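Local coordinates for protein mevalonate diphosphate decarboxylase (Legionella pneumophila, PDB 3LTO) that probably catalyses the ATP-dependent decarboxylation of mevalonate 5-diphosphate to isopentenyl diphosphate, the building block of isoprenoid lipids, at residues 230-233 and 234-238; 256-259 and 260-264; 242-245 and 246-250; 107-110 and 111-115. All coordinates share one frame; numbering follows the deposited sequence.

Contact 1 of 4, residues 230-233 and 234-238; sequences SIYQ and ICWHE
I231 and C235 stand one turn apart on helix 228-247, and C235 N donates to I231 O at 2.9 Å in a nearly straight bond (168°). The same i to i+4 pattern joins W236 N to Y232 O and H237 N to Q233 O, also at 2.9 Å each, the W236 bond being the more bent of the two. This spacing sets the side chains of each such pair over one strip of the helix surface.

Y232 and W236 lie side by side and point the same way. W236 throws its CG to the far side from its own backbone N (chi1 -173°), as Y232 does, which brings Y232 CE1 to 3.7 Å from W236 CE3. The phenol and the six-membered ring meet obliquely, planes 58° apart, while the OH of Y232 sits above one face of the indole near its rim. Two large aromatic residues suit this place because each reaches far enough to meet the other and helix 258-274. On the exposed side, H237 lays one face of its imidazole over Q233 O, with CG 3.3 Å from that oxygen. I231 and C235 meet more lightly, CG2 to SG at 4.1 Å, a compact pair for a buried flank.

The helix is wedged between its neighbours. I231 packs on L219, A222 and F223 of helix 208-224 and, with C235, on V279 of strand 279-281. Y232 stacks on W271 of helix 258-274, and W236 rests on L264 of that same helix and on V280 of the strand.

Contact 2 of 4, residues 256-259 and 260-264; sequences ITDN and TLHIL
T257 and T260 cross at about a right angle and form a capping box at the start of helix 258-274. T260 turns OG1 back past its own amide (chi1 -41°) and accepts the N-H of T257 at 3.0 Å, 163°. In return T257, the N-cap, offers OG1 to N259 N, a weak bond of 3.0 Å. Threonine suits both positions: its short hydroxyl reaches a backbone N-H at the helix start, where no earlier helical turn supplies a carbonyl acceptor. L261 N to T257 O, 2.9 Å, begins the regular helical bonding.

I256 and L261 flank the box and also cross at about a right angle, CG2 of I256 touching CD2 of L261 at 3.7 Å. This apolar pair, joining the residue before the N-cap to the fourth residue after it, is a hydrophobic staple. On the exposed side D258 and H262 run side by side, carboxylate and imidazole turned 67° apart. The imidazole lies over the D258 carbonyl, with D258 C above the ring centre and D258 O 3.0 Å from H262 CG. An acidic residue in the first turn would probably interact favourably with the helix dipole.

The turn is held on several sides: T260 and L264 press on V288 of strand 288-292, I263 packs against F303 and L308 of helix 297-308, and I256 leans on H243 of helix 228-247.

Contact 3 of 4, residues 242-245 and 246-250; sequences MHQL and FKTCE
F246 drives its ring edge into the face of H243, a T-shaped (edge-to-face) pair near the C-terminal end of helix 228-247, and also makes a Met-aromatic contact with M242. F246 CE2 stands 3.5 Å above the centre of the imidazole plane, and the two rings are turned 82° apart. M242, here selenomethionine, brings CG to 3.6 Å from F246 CZ; its SE lies obliquely to the phenyl ring, 5.4 Å from the centroid. Phenylalanine fits because its flat ring can present an edge to the histidine while the M242 carbonyl oxygen sits over the centre of one face, 3.8 Å above it.

The ring gets there because F246 CG folds back beside its own amide (chi1 -50°), over the preceding turn. The helical bonds are stretched here: F246 N to M242 O and K247 N to H243 O are both weak. Outside the pair, F246 meets the rings of F253 and, edge-to-face, Y255, and F253 also bonds to its backbone. H243 NE2 also makes a weak hydrogen bond to D283 O, which may limit rotation of the imidazole.

Toward the helix end, the T248 side chain adds a bond to those of the backbone. It crosses that of Q244 at a slant, CG2 to Q244 CG at 3.9 Å, and S202 OG is a second partner of its hydroxyl. T248 OG1 donates to Q244 O at 2.8 Å, approaching 34° out of the carbonyl plane.

Contact 4 of 4, residues 107-110 and 111-115; sequences LASS and ASSFA
F114 reaches back along the first turn of helix 110-129 toward S110. Its CB lies 3.7 Å from S110 O, and CG, set beside the amide of F114 itself (chi1 -79°), stays close to the same oxygen. CD1 comes nearest, 3.1 Å from S110 O, which lies at the ring's edge near its plane. One atom further, CE1 is 3.5 Å from S110 OG, a hydroxyl that S110 turns away from its backbone N (chi1 -164°) to the CD1-CE1 rim of the ring. Beyond the two segments the phenyl ring meets F76 of helix 71-87 edge-to-face, which suits a large apolar residue on the buried side of a serine-rich first turn. F114 N donates to S110 O in an almost linear bond of 2.9 Å, 175°, so a single carbonyl oxygen serves both the amide and the ring edge.

Residues L107 to A111 (LASSA) match the Leu-X-Ser-Ser-Ala part of the Gly-Leu-X-Ser-Ser-Ala signature of the GHMP kinase superfamily. In relatives this loop and the helix N-terminus behind it bind the phosphates of the nucleotide, a role consistent with ATP use here. Small residues suit it, since they keep the backbone N-H groups of the turn approachable.

S113 N donates to S109 O at 2.9 Å, and S113 OG turns onto that same oxygen, though the modelled separation is too short to be trusted in detail. A water appears to bridge loop and helix: it accepts from S112 N at 3.1 Å and lies very close to A108 O, at a modelled distance too short to be sure of. The hydroxyl of S112 is bonded to S41 OG.

Overall arrangement
Contact 4 comes first along the chain, in the N-terminal family region at the start of helix 110-129. Contacts 1, 3 and 2 follow in that order, all in the C-terminal region. Contacts 1 and 3 share helix 228-247, their centres about 19 Å apart, and contact 2 opens the next helix, 258-274. That helix and the loop leading into it pack back on helix 228-247, so contact 2 touches both contact 1 and contact 3. Contact 4 stays apart, its centre about 24 to 26 Å from the others and its nearest atoms at least about 10 Å away. The probable phosphate-binding loop and the paired helices thus belong to different regions of this GHMP-type enzyme.

Contact 1 of 4, residues 230-233 and 234-238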
loop_
_atom_site.group_PDB
_atom_site.type_symbol
_atom_site.label_atom_id
_atom_site.label_comp_id
_atom_site.label_asym_id
_atom_site.label_seq_id
_atom_site.Cartn_x
_atom_site.Cartn_y
_atom_site.Cartn_z
ATOM N N SER A 230 14.436 -25.557 5.842
ATOM C CA SER A 230 13.075 -25.201 5.437
ATOM C C SER A 230 13.064 -24.065 4.411
ATOM O O SER A 230 12.186 -24.016 3.544
ATOM C CB SER A 230 12.227 -24.794 6.644
ATOM O OG SER A 230 11.798 -25.930 7.371
ATOM N N ILE A 231 14.023 -23.147 4.519
ATOM C CA ILE A 231 14.115 -22.041 3.570
ATOM C C ILE A 231 14.381 -22.685 2.204
ATOM O O ILE A 231 13.719 -22.368 1.207
ATOM C CB ILE A 231 15.264 -21.062 3.947
ATOM C CG1 ILE A 231 14.927 -20.375 5.273
ATOM C CG2 ILE A 231 15.464 -20.012 2.847
ATOM C CD1 ILE A 231 15.972 -19.394 5.764
ATOM N N TYR A 232 15.335 -23.610 2.178
ATOM C CA TYR A 232 15.679 -24.331 0.952
ATOM C C TYR A 232 14.445 -25.000 0.329
ATOM O O TYR A 232 14.119 -24.750 -0.828
ATOM C CB TYR A 232 16.744 -25.384 1.268
ATOM C CG TYR A 232 16.807 -26.566 0.321
ATOM C CD1 TYR A 232 17.152 -26.403 -1.020
ATOM C CD2 TYR A 232 16.565 -27.859 0.784
ATOM C CE1 TYR A 232 17.258 -27.494 -1.872
ATOM C CE2 TYR A 232 16.669 -28.965 -0.062
ATOM C CZ TYR A 232 17.016 -28.774 -1.388
ATOM O OH TYR A 232 17.145 -29.866 -2.220
ATOM N N GLN A 233 13.756 -25.830 1.108
ATOM C CA GLN A 233 12.575 -26.547 0.632
ATOM C C GLN A 233 11.458 -25.627 0.147
ATOM O O GLN A 233 10.889 -25.834 -0.925
ATOM C CB GLN A 233 12.058 -27.471 1.738
ATOM C CG GLN A 233 13.139 -28.392 2.289
ATOM C CD GLN A 233 12.661 -29.258 3.439
ATOM O OE1 GLN A 233 12.004 -28.777 4.361
ATOM N NE2 GLN A 233 13.007 -30.540 3.398
ATOM N N ILE A 234 11.140 -24.612 0.937
ATOM C CA ILE A 234 10.099 -23.670 0.558
ATOM C C ILE A 234 10.466 -22.957 -0.744
ATOM O O ILE A 234 9.661 -22.897 -1.673
ATOM C CB ILE A 234 9.879 -22.616 1.664
ATOM C CG1 ILE A 234 9.479 -23.307 2.972
ATOM C CG2 ILE A 234 8.792 -21.637 1.243
ATOM C CD1 ILE A 234 9.494 -22.382 4.167
ATOM N N CYS A 235 11.677 -22.415 -0.821
ATOM C CA CYS A 235 12.086 -21.718 -2.035
ATOM C C CYS A 235 12.074 -22.659 -3.228
ATOM O O CYS A 235 11.795 -22.243 -4.356
ATOM C CB CYS A 235 13.476 -21.096 -1.859
ATOM S SG CYS A 235 13.509 -19.691 -0.706
ATOM N N TRP A 236 12.377 -23.928 -2.968
ATOM C CA TRP A 236 12.395 -24.950 -4.007
ATOM C C TRP A 236 10.976 -25.093 -4.553
ATOM O O TRP A 236 10.741 -25.026 -5.763
ATOM C CB TRP A 236 12.879 -26.271 -3.398
ATOM C CG TRP A 236 13.123 -27.408 -4.359
ATOM C CD1 TRP A 236 12.247 -28.402 -4.698
ATOM C CD2 TRP A 236 14.352 -27.711 -5.037
ATOM N NE1 TRP A 236 12.855 -29.307 -5.534
ATOM C CE2 TRP A 236 14.147 -28.906 -5.759
ATOM C CE3 TRP A 236 15.606 -27.085 -5.101
ATOM C CZ2 TRP A 236 15.152 -29.494 -6.538
ATOM C CZ3 TRP A 236 16.606 -27.668 -5.875
ATOM C CH2 TRP A 236 16.372 -28.864 -6.583
ATOM N N HIS A 237 10.030 -25.281 -3.640
ATOM C CA HIS A 237 8.628 -25.431 -4.002
ATOM C C HIS A 237 8.130 -24.191 -4.733
ATOM O O HIS A 237 7.407 -24.292 -5.722
ATOM C CB HIS A 237 7.792 -25.681 -2.740
ATOM C CG HIS A 237 8.077 -26.996 -2.081
ATOM N ND1 HIS A 237 7.751 -27.258 -0.768
ATOM C CD2 HIS A 237 8.652 -28.126 -2.558
ATOM C CE1 HIS A 237 8.117 -28.491 -0.463
ATOM N NE2 HIS A 237 8.665 -29.039 -1.532
ATOM N N GLU A 238 8.539 -23.022 -4.250
ATOM C CA GLU A 238 8.133 -21.759 -4.850
ATOM C C GLU A 238 8.536 -21.592 -6.327
ATOM O O GLU A 238 7.676 -21.327 -7.171
ATOM C CB GLU A 238 8.674 -20.597 -4.008
ATOM C CG GLU A 238 8.493 -19.208 -4.621
ATOM C CD GLU A 238 7.068 -18.669 -4.530
ATOM O OE1 GLU A 238 6.159 -19.401 -4.087
ATOM O OE2 GLU A 238 6.865 -17.497 -4.909
#

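Contact 2 of 4, residues 256-259 and 260-264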
loop_
_atom_site.group_PDB
_atom_site.type_symbol
_atom_site.label_atom_id
_atom_site.label_comp_id
_atom_site.label_asym_id
_atom_site.label_seq_id
_atom_site.Cartn_x
_atom_site.Cartn_y
_atom_site.Cartn_z
ATOM N N ILE A 256 13.397 -24.849 -18.096
ATOM C CA ILE A 256 14.059 -25.993 -17.499
ATOM C C ILE A 256 14.184 -27.067 -18.574
ATOM O O ILE A 256 13.265 -27.281 -19.355
ATOM C CB ILE A 256 13.243 -26.540 -16.302
ATOM C CG1 ILE A 256 13.320 -25.553 -15.131
ATOM C CG2 ILE A 256 13.748 -27.940 -15.899
ATOM C CD1 ILE A 256 12.289 -25.817 -14.036
ATOM N N THR A 257 15.339 -27.713 -18.629
ATOM C CA THR A 257 15.572 -28.774 -19.596
ATOM C C THR A 257 16.179 -29.940 -18.845
ATOM O O THR A 257 16.386 -29.862 -17.633
ATOM C CB THR A 257 16.588 -28.366 -20.673
ATOM O OG1 THR A 257 17.886 -28.261 -20.069
ATOM C CG2 THR A 257 16.199 -27.037 -21.314
ATOM N N ASP A 258 16.483 -31.010 -19.574
ATOM C CA ASP A 258 17.095 -32.185 -18.977
ATOM C C ASP A 258 18.427 -31.779 -18.357
ATOM O O ASP A 258 18.843 -32.320 -17.334
ATOM C CB ASP A 258 17.298 -33.277 -20.036
ATOM C CG ASP A 258 18.137 -32.808 -21.213
ATOM O OD1 ASP A 258 17.990 -31.640 -21.632
ATOM O OD2 ASP A 258 18.937 -33.619 -21.727
ATOM N N ASN A 259 19.093 -30.807 -18.969
ATOM C CA ASN A 259 20.368 -30.353 -18.434
ATOM C C ASN A 259 20.130 -29.721 -17.058
ATOM O O ASN A 259 20.851 -30.000 -16.095
ATOM C CB ASN A 259 21.014 -29.358 -19.396
ATOM C CG ASN A 259 22.420 -28.981 -18.981
ATOM O OD1 ASN A 259 23.159 -29.803 -18.448
ATOM N ND2 ASN A 259 22.804 -27.739 -19.238
ATOM N N THR A 260 19.099 -28.892 -16.966
ATOM C CA THR A 260 18.748 -28.234 -15.715
ATOM C C THR A 260 18.392 -29.269 -14.657
ATOM O O THR A 260 18.860 -29.197 -13.519
ATOM C CB THR A 260 17.531 -27.311 -15.895
ATOM O OG1 THR A 260 17.648 -26.605 -17.137
ATOM C CG2 THR A 260 17.445 -26.308 -14.742
ATOM N N LEU A 261 17.561 -30.233 -15.037
ATOM C CA LEU A 261 17.130 -31.274 -14.112
ATOM C C LEU A 261 18.298 -32.078 -13.546
ATOM O O LEU A 261 18.278 -32.489 -12.387
ATOM C CB LEU A 261 16.125 -32.206 -14.803
ATOM C CG LEU A 261 14.816 -31.537 -15.247
ATOM C CD1 LEU A 261 13.984 -32.508 -16.058
ATOM C CD2 LEU A 261 14.034 -31.058 -14.011
ATOM N N HIS A 262 19.321 -32.292 -14.359
ATOM C CA HIS A 262 20.481 -33.037 -13.905
ATOM C C HIS A 262 21.109 -32.320 -12.722
ATOM O O HIS A 262 21.334 -32.925 -11.679
ATOM C CB HIS A 262 21.510 -33.180 -15.037
ATOM C CG HIS A 262 21.012 -33.978 -16.203
ATOM N ND1 HIS A 262 21.534 -33.852 -17.472
ATOM C CD2 HIS A 262 20.037 -34.917 -16.287
ATOM C CE1 HIS A 262 20.902 -34.678 -18.289
ATOM N NE2 HIS A 262 19.990 -35.335 -17.594
ATOM N N ILE A 263 21.356 -31.023 -12.865
ATOM C CA ILE A 263 21.990 -30.278 -11.788
ATOM C C ILE A 263 21.066 -30.055 -10.587
ATOM O O ILE A 263 21.525 -30.018 -9.450
ATOM C CB ILE A 263 22.577 -28.933 -12.311
ATOM C CG1 ILE A 263 23.447 -28.294 -11.228
ATOM C CG2 ILE A 263 21.465 -27.985 -12.740
ATOM C CD1 ILE A 263 24.528 -29.235 -10.673
ATOM N N LEU A 264 19.765 -29.918 -10.827
ATOM C CA LEU A 264 18.833 -29.747 -9.712
ATOM C C LEU A 264 18.826 -31.047 -8.903
ATOM O O LEU A 264 18.852 -31.025 -7.677
ATOM C CB LEU A 264 17.418 -29.433 -10.214
ATOM C CG LEU A 264 17.229 -28.063 -10.867
ATOM C CD1 LEU A 264 15.773 -27.867 -11.252
ATOM C CD2 LEU A 264 17.674 -26.981 -9.894
#

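Contact 3 of 4, residues 242-245 and 246-250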
loop_
_atom_site.group_PDB
_atom_site.type_symbol
_atom_site.label_atom_id
_atom_site.label_comp_id
_atom_site.label_asym_id
_atom_site.label_seq_id
_atom_site.Cartn_x
_atom_site.Cartn_y
_atom_site.Cartn_z
HETATM N N MSE A 242 6.109 -21.763 -10.026
HETATM C CA MSE A 242 6.096 -20.828 -11.135
HETATM C C MSE A 242 6.427 -21.510 -12.451
HETATM O O MSE A 242 5.697 -21.355 -13.422
HETATM C CB MSE A 242 7.084 -19.681 -10.898
HETATM C CG MSE A 242 7.177 -18.709 -12.066
HETATM SE SE MSE A 242 8.137 -17.078 -11.673
HETATM C CE MSE A 242 9.922 -17.714 -11.850
ATOM N N HIS A 243 7.521 -22.266 -12.493
ATOM C CA HIS A 243 7.892 -22.927 -13.734
ATOM C C HIS A 243 6.853 -23.920 -14.223
ATOM O O HIS A 243 6.709 -24.103 -15.418
ATOM C CB HIS A 243 9.282 -23.570 -13.608
ATOM C CG HIS A 243 10.395 -22.574 -13.733
ATOM N ND1 HIS A 243 11.103 -22.394 -14.901
ATOM C CD2 HIS A 243 10.848 -21.634 -12.871
ATOM C CE1 HIS A 243 11.943 -21.385 -14.755
ATOM N NE2 HIS A 243 11.806 -20.905 -13.531
ATOM N N GLN A 244 6.117 -24.543 -13.313
ATOM C CA GLN A 244 5.074 -25.468 -13.738
ATOM C C GLN A 244 4.018 -24.665 -14.500
ATOM O O GLN A 244 3.363 -25.184 -15.404
ATOM C CB GLN A 244 4.425 -26.167 -12.538
ATOM C CG GLN A 244 3.180 -26.961 -12.918
ATOM C CD GLN A 244 2.703 -27.901 -11.822
ATOM O OE1 GLN A 244 2.724 -29.126 -11.989
ATOM N NE2 GLN A 244 2.270 -27.335 -10.694
ATOM N N LEU A 245 3.859 -23.396 -14.130
ATOM C CA LEU A 245 2.891 -22.523 -14.793
ATOM C C LEU A 245 3.232 -22.386 -16.273
ATOM O O LEU A 245 2.354 -22.440 -17.126
ATOM C CB LEU A 245 2.888 -21.139 -14.139
ATOM C CG LEU A 245 1.746 -20.715 -13.207
ATOM C CD1 LEU A 245 1.322 -21.839 -12.284
ATOM C CD2 LEU A 245 2.213 -19.495 -12.414
ATOM N N PHE A 246 4.514 -22.216 -16.574
ATOM C CA PHE A 246 4.933 -22.074 -17.962
ATOM C C PHE A 246 4.578 -23.311 -18.799
ATOM O O PHE A 246 4.053 -23.193 -19.907
ATOM C CB PHE A 246 6.450 -21.824 -18.058
ATOM C CG PHE A 246 6.964 -20.726 -17.152
ATOM C CD1 PHE A 246 6.275 -19.532 -17.013
ATOM C CD2 PHE A 246 8.171 -20.883 -16.467
ATOM C CE1 PHE A 246 6.776 -18.502 -16.203
ATOM C CE2 PHE A 246 8.682 -19.867 -15.658
ATOM C CZ PHE A 246 7.980 -18.667 -15.525
ATOM N N LYS A 247 4.846 -24.498 -18.271
ATOM C CA LYS A 247 4.570 -25.714 -19.032
ATOM C C LYS A 247 3.139 -26.237 -18.985
ATOM O O LYS A 247 2.828 -27.246 -19.624
ATOM C CB LYS A 247 5.535 -26.833 -18.619
ATOM C CG LYS A 247 5.287 -27.423 -17.247
ATOM C CD LYS A 247 6.249 -28.575 -16.966
ATOM C CE LYS A 247 5.901 -29.302 -15.676
ATOM N NZ LYS A 247 6.939 -30.300 -15.315
ATOM N N THR A 248 2.263 -25.574 -18.238
ATOM C CA THR A 248 0.869 -26.018 -18.188
ATOM C C THR A 248 -0.082 -24.973 -18.774
ATOM O O THR A 248 -1.290 -25.054 -18.579
ATOM C CB THR A 248 0.413 -26.355 -16.749
ATOM O OG1 THR A 248 0.626 -25.225 -15.906
ATOM C CG2 THR A 248 1.191 -27.539 -16.197
ATOM N N CYS A 249 0.458 -23.987 -19.485
ATOM C CA CYS A 249 -0.399 -22.972 -20.095
ATOM C C CYS A 249 -0.916 -23.508 -21.431
ATOM O O CYS A 249 -0.678 -24.669 -21.775
ATOM C CB CYS A 249 0.359 -21.654 -20.304
ATOM S SG CYS A 249 1.738 -21.696 -21.481
ATOM N N GLU A 250 -1.624 -22.660 -22.170
ATOM C CA GLU A 250 -2.195 -23.029 -23.464
ATOM C C GLU A 250 -1.149 -23.646 -24.393
ATOM O O GLU A 250 -1.364 -24.719 -24.963
ATOM C CB GLU A 250 -2.814 -21.789 -24.108
ATOM C CG GLU A 250 -3.660 -22.053 -25.332
ATOM C CD GLU A 250 -4.607 -20.899 -25.611
ATOM O OE1 GLU A 250 -5.488 -20.643 -24.759
ATOM O OE2 GLU A 250 -4.463 -20.249 -26.670
#

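Contact 4 of 4, residues 107-110 and 111-115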
loop_
_atom_site.group_PDB
_atom_site.type_symbol
_atom_site.label_atom_id
_atom_site.label_comp_id
_atom_site.label_asym_id
_atom_site.label_seq_id
_atom_site.Cartn_x
_atom_site.Cartn_y
_atom_site.Cartn_z
ATOM N N LEU A 107 21.733 -12.615 -17.176
ATOM C CA LEU A 107 21.091 -12.243 -15.925
ATOM C C LEU A 107 20.082 -11.137 -16.202
ATOM O O LEU A 107 20.308 -10.289 -17.069
ATOM C CB LEU A 107 22.135 -11.746 -14.923
ATOM C CG LEU A 107 23.317 -12.680 -14.646
ATOM C CD1 LEU A 107 24.281 -12.008 -13.679
ATOM C CD2 LEU A 107 22.808 -13.996 -14.072
ATOM N N ALA A 108 18.969 -11.153 -15.474
ATOM C CA ALA A 108 17.933 -10.141 -15.649
ATOM C C ALA A 108 18.504 -8.787 -15.236
ATOM O O ALA A 108 18.949 -8.622 -14.104
ATOM C CB ALA A 108 16.715 -10.485 -14.796
ATOM N N SER A 109 18.494 -7.828 -16.156
ATOM C CA SER A 109 19.032 -6.497 -15.883
ATOM C C SER A 109 17.927 -5.470 -15.720
ATOM O O SER A 109 18.182 -4.331 -15.331
ATOM C CB SER A 109 19.932 -6.047 -17.031
ATOM O OG SER A 109 19.151 -5.730 -18.173
ATOM N N SER A 110 16.699 -5.877 -16.022
ATOM C CA SER A 110 15.550 -4.986 -15.948
ATOM C C SER A 110 15.381 -4.303 -14.590
ATOM O O SER A 110 15.381 -3.077 -14.497
ATOM C CB SER A 110 14.278 -5.765 -16.304
ATOM O OG SER A 110 13.209 -4.890 -16.607
ATOM N N ALA A 111 15.236 -5.101 -13.539
ATOM C CA ALA A 111 15.048 -4.579 -12.191
ATOM C C ALA A 111 16.058 -3.505 -11.782
ATOM O O ALA A 111 15.668 -2.413 -11.377
ATOM C CB ALA A 111 15.080 -5.721 -11.188
ATOM N N SER A 112 17.348 -3.814 -11.869
ATOM C CA SER A 112 18.370 -2.847 -11.484
ATOM C C SER A 112 18.464 -1.692 -12.479
ATOM O O SER A 112 18.773 -0.566 -12.096
ATOM C CB SER A 112 19.737 -3.530 -11.324
ATOM O OG SER A 112 20.112 -4.237 -12.494
ATOM N N SER A 113 18.191 -1.959 -13.750
ATOM C CA SER A 113 18.250 -0.898 -14.750
ATOM C C SER A 113 17.230 0.194 -14.452
ATOM O O SER A 113 17.571 1.375 -14.421
ATOM C CB SER A 113 17.990 -1.455 -16.148
ATOM O OG SER A 113 19.025 -2.340 -16.534
ATOM N N PHE A 114 15.977 -0.205 -14.242
ATOM C CA PHE A 114 14.921 0.756 -13.959
ATOM C C PHE A 114 15.165 1.494 -12.644
ATOM O O PHE A 114 14.884 2.689 -12.541
ATOM C CB PHE A 114 13.542 0.069 -13.958
ATOM C CG PHE A 114 12.987 -0.178 -15.347
ATOM C CD1 PHE A 114 13.331 -1.319 -16.063
ATOM C CD2 PHE A 114 12.153 0.763 -15.953
ATOM C CE1 PHE A 114 12.861 -1.517 -17.359
ATOM C CE2 PHE A 114 11.678 0.574 -17.250
ATOM C CZ PHE A 114 12.033 -0.568 -17.957
ATOM N N ALA A 115 15.701 0.796 -11.644
ATOM C CA ALA A 115 15.994 1.449 -10.364
ATOM C C ALA A 115 17.055 2.532 -10.585
ATOM O O ALA A 115 16.916 3.653 -10.083
ATOM C CB ALA A 115 16.487 0.434 -9.336
HETATM O O HOH W 1 18.531 -6.612 -12.592
#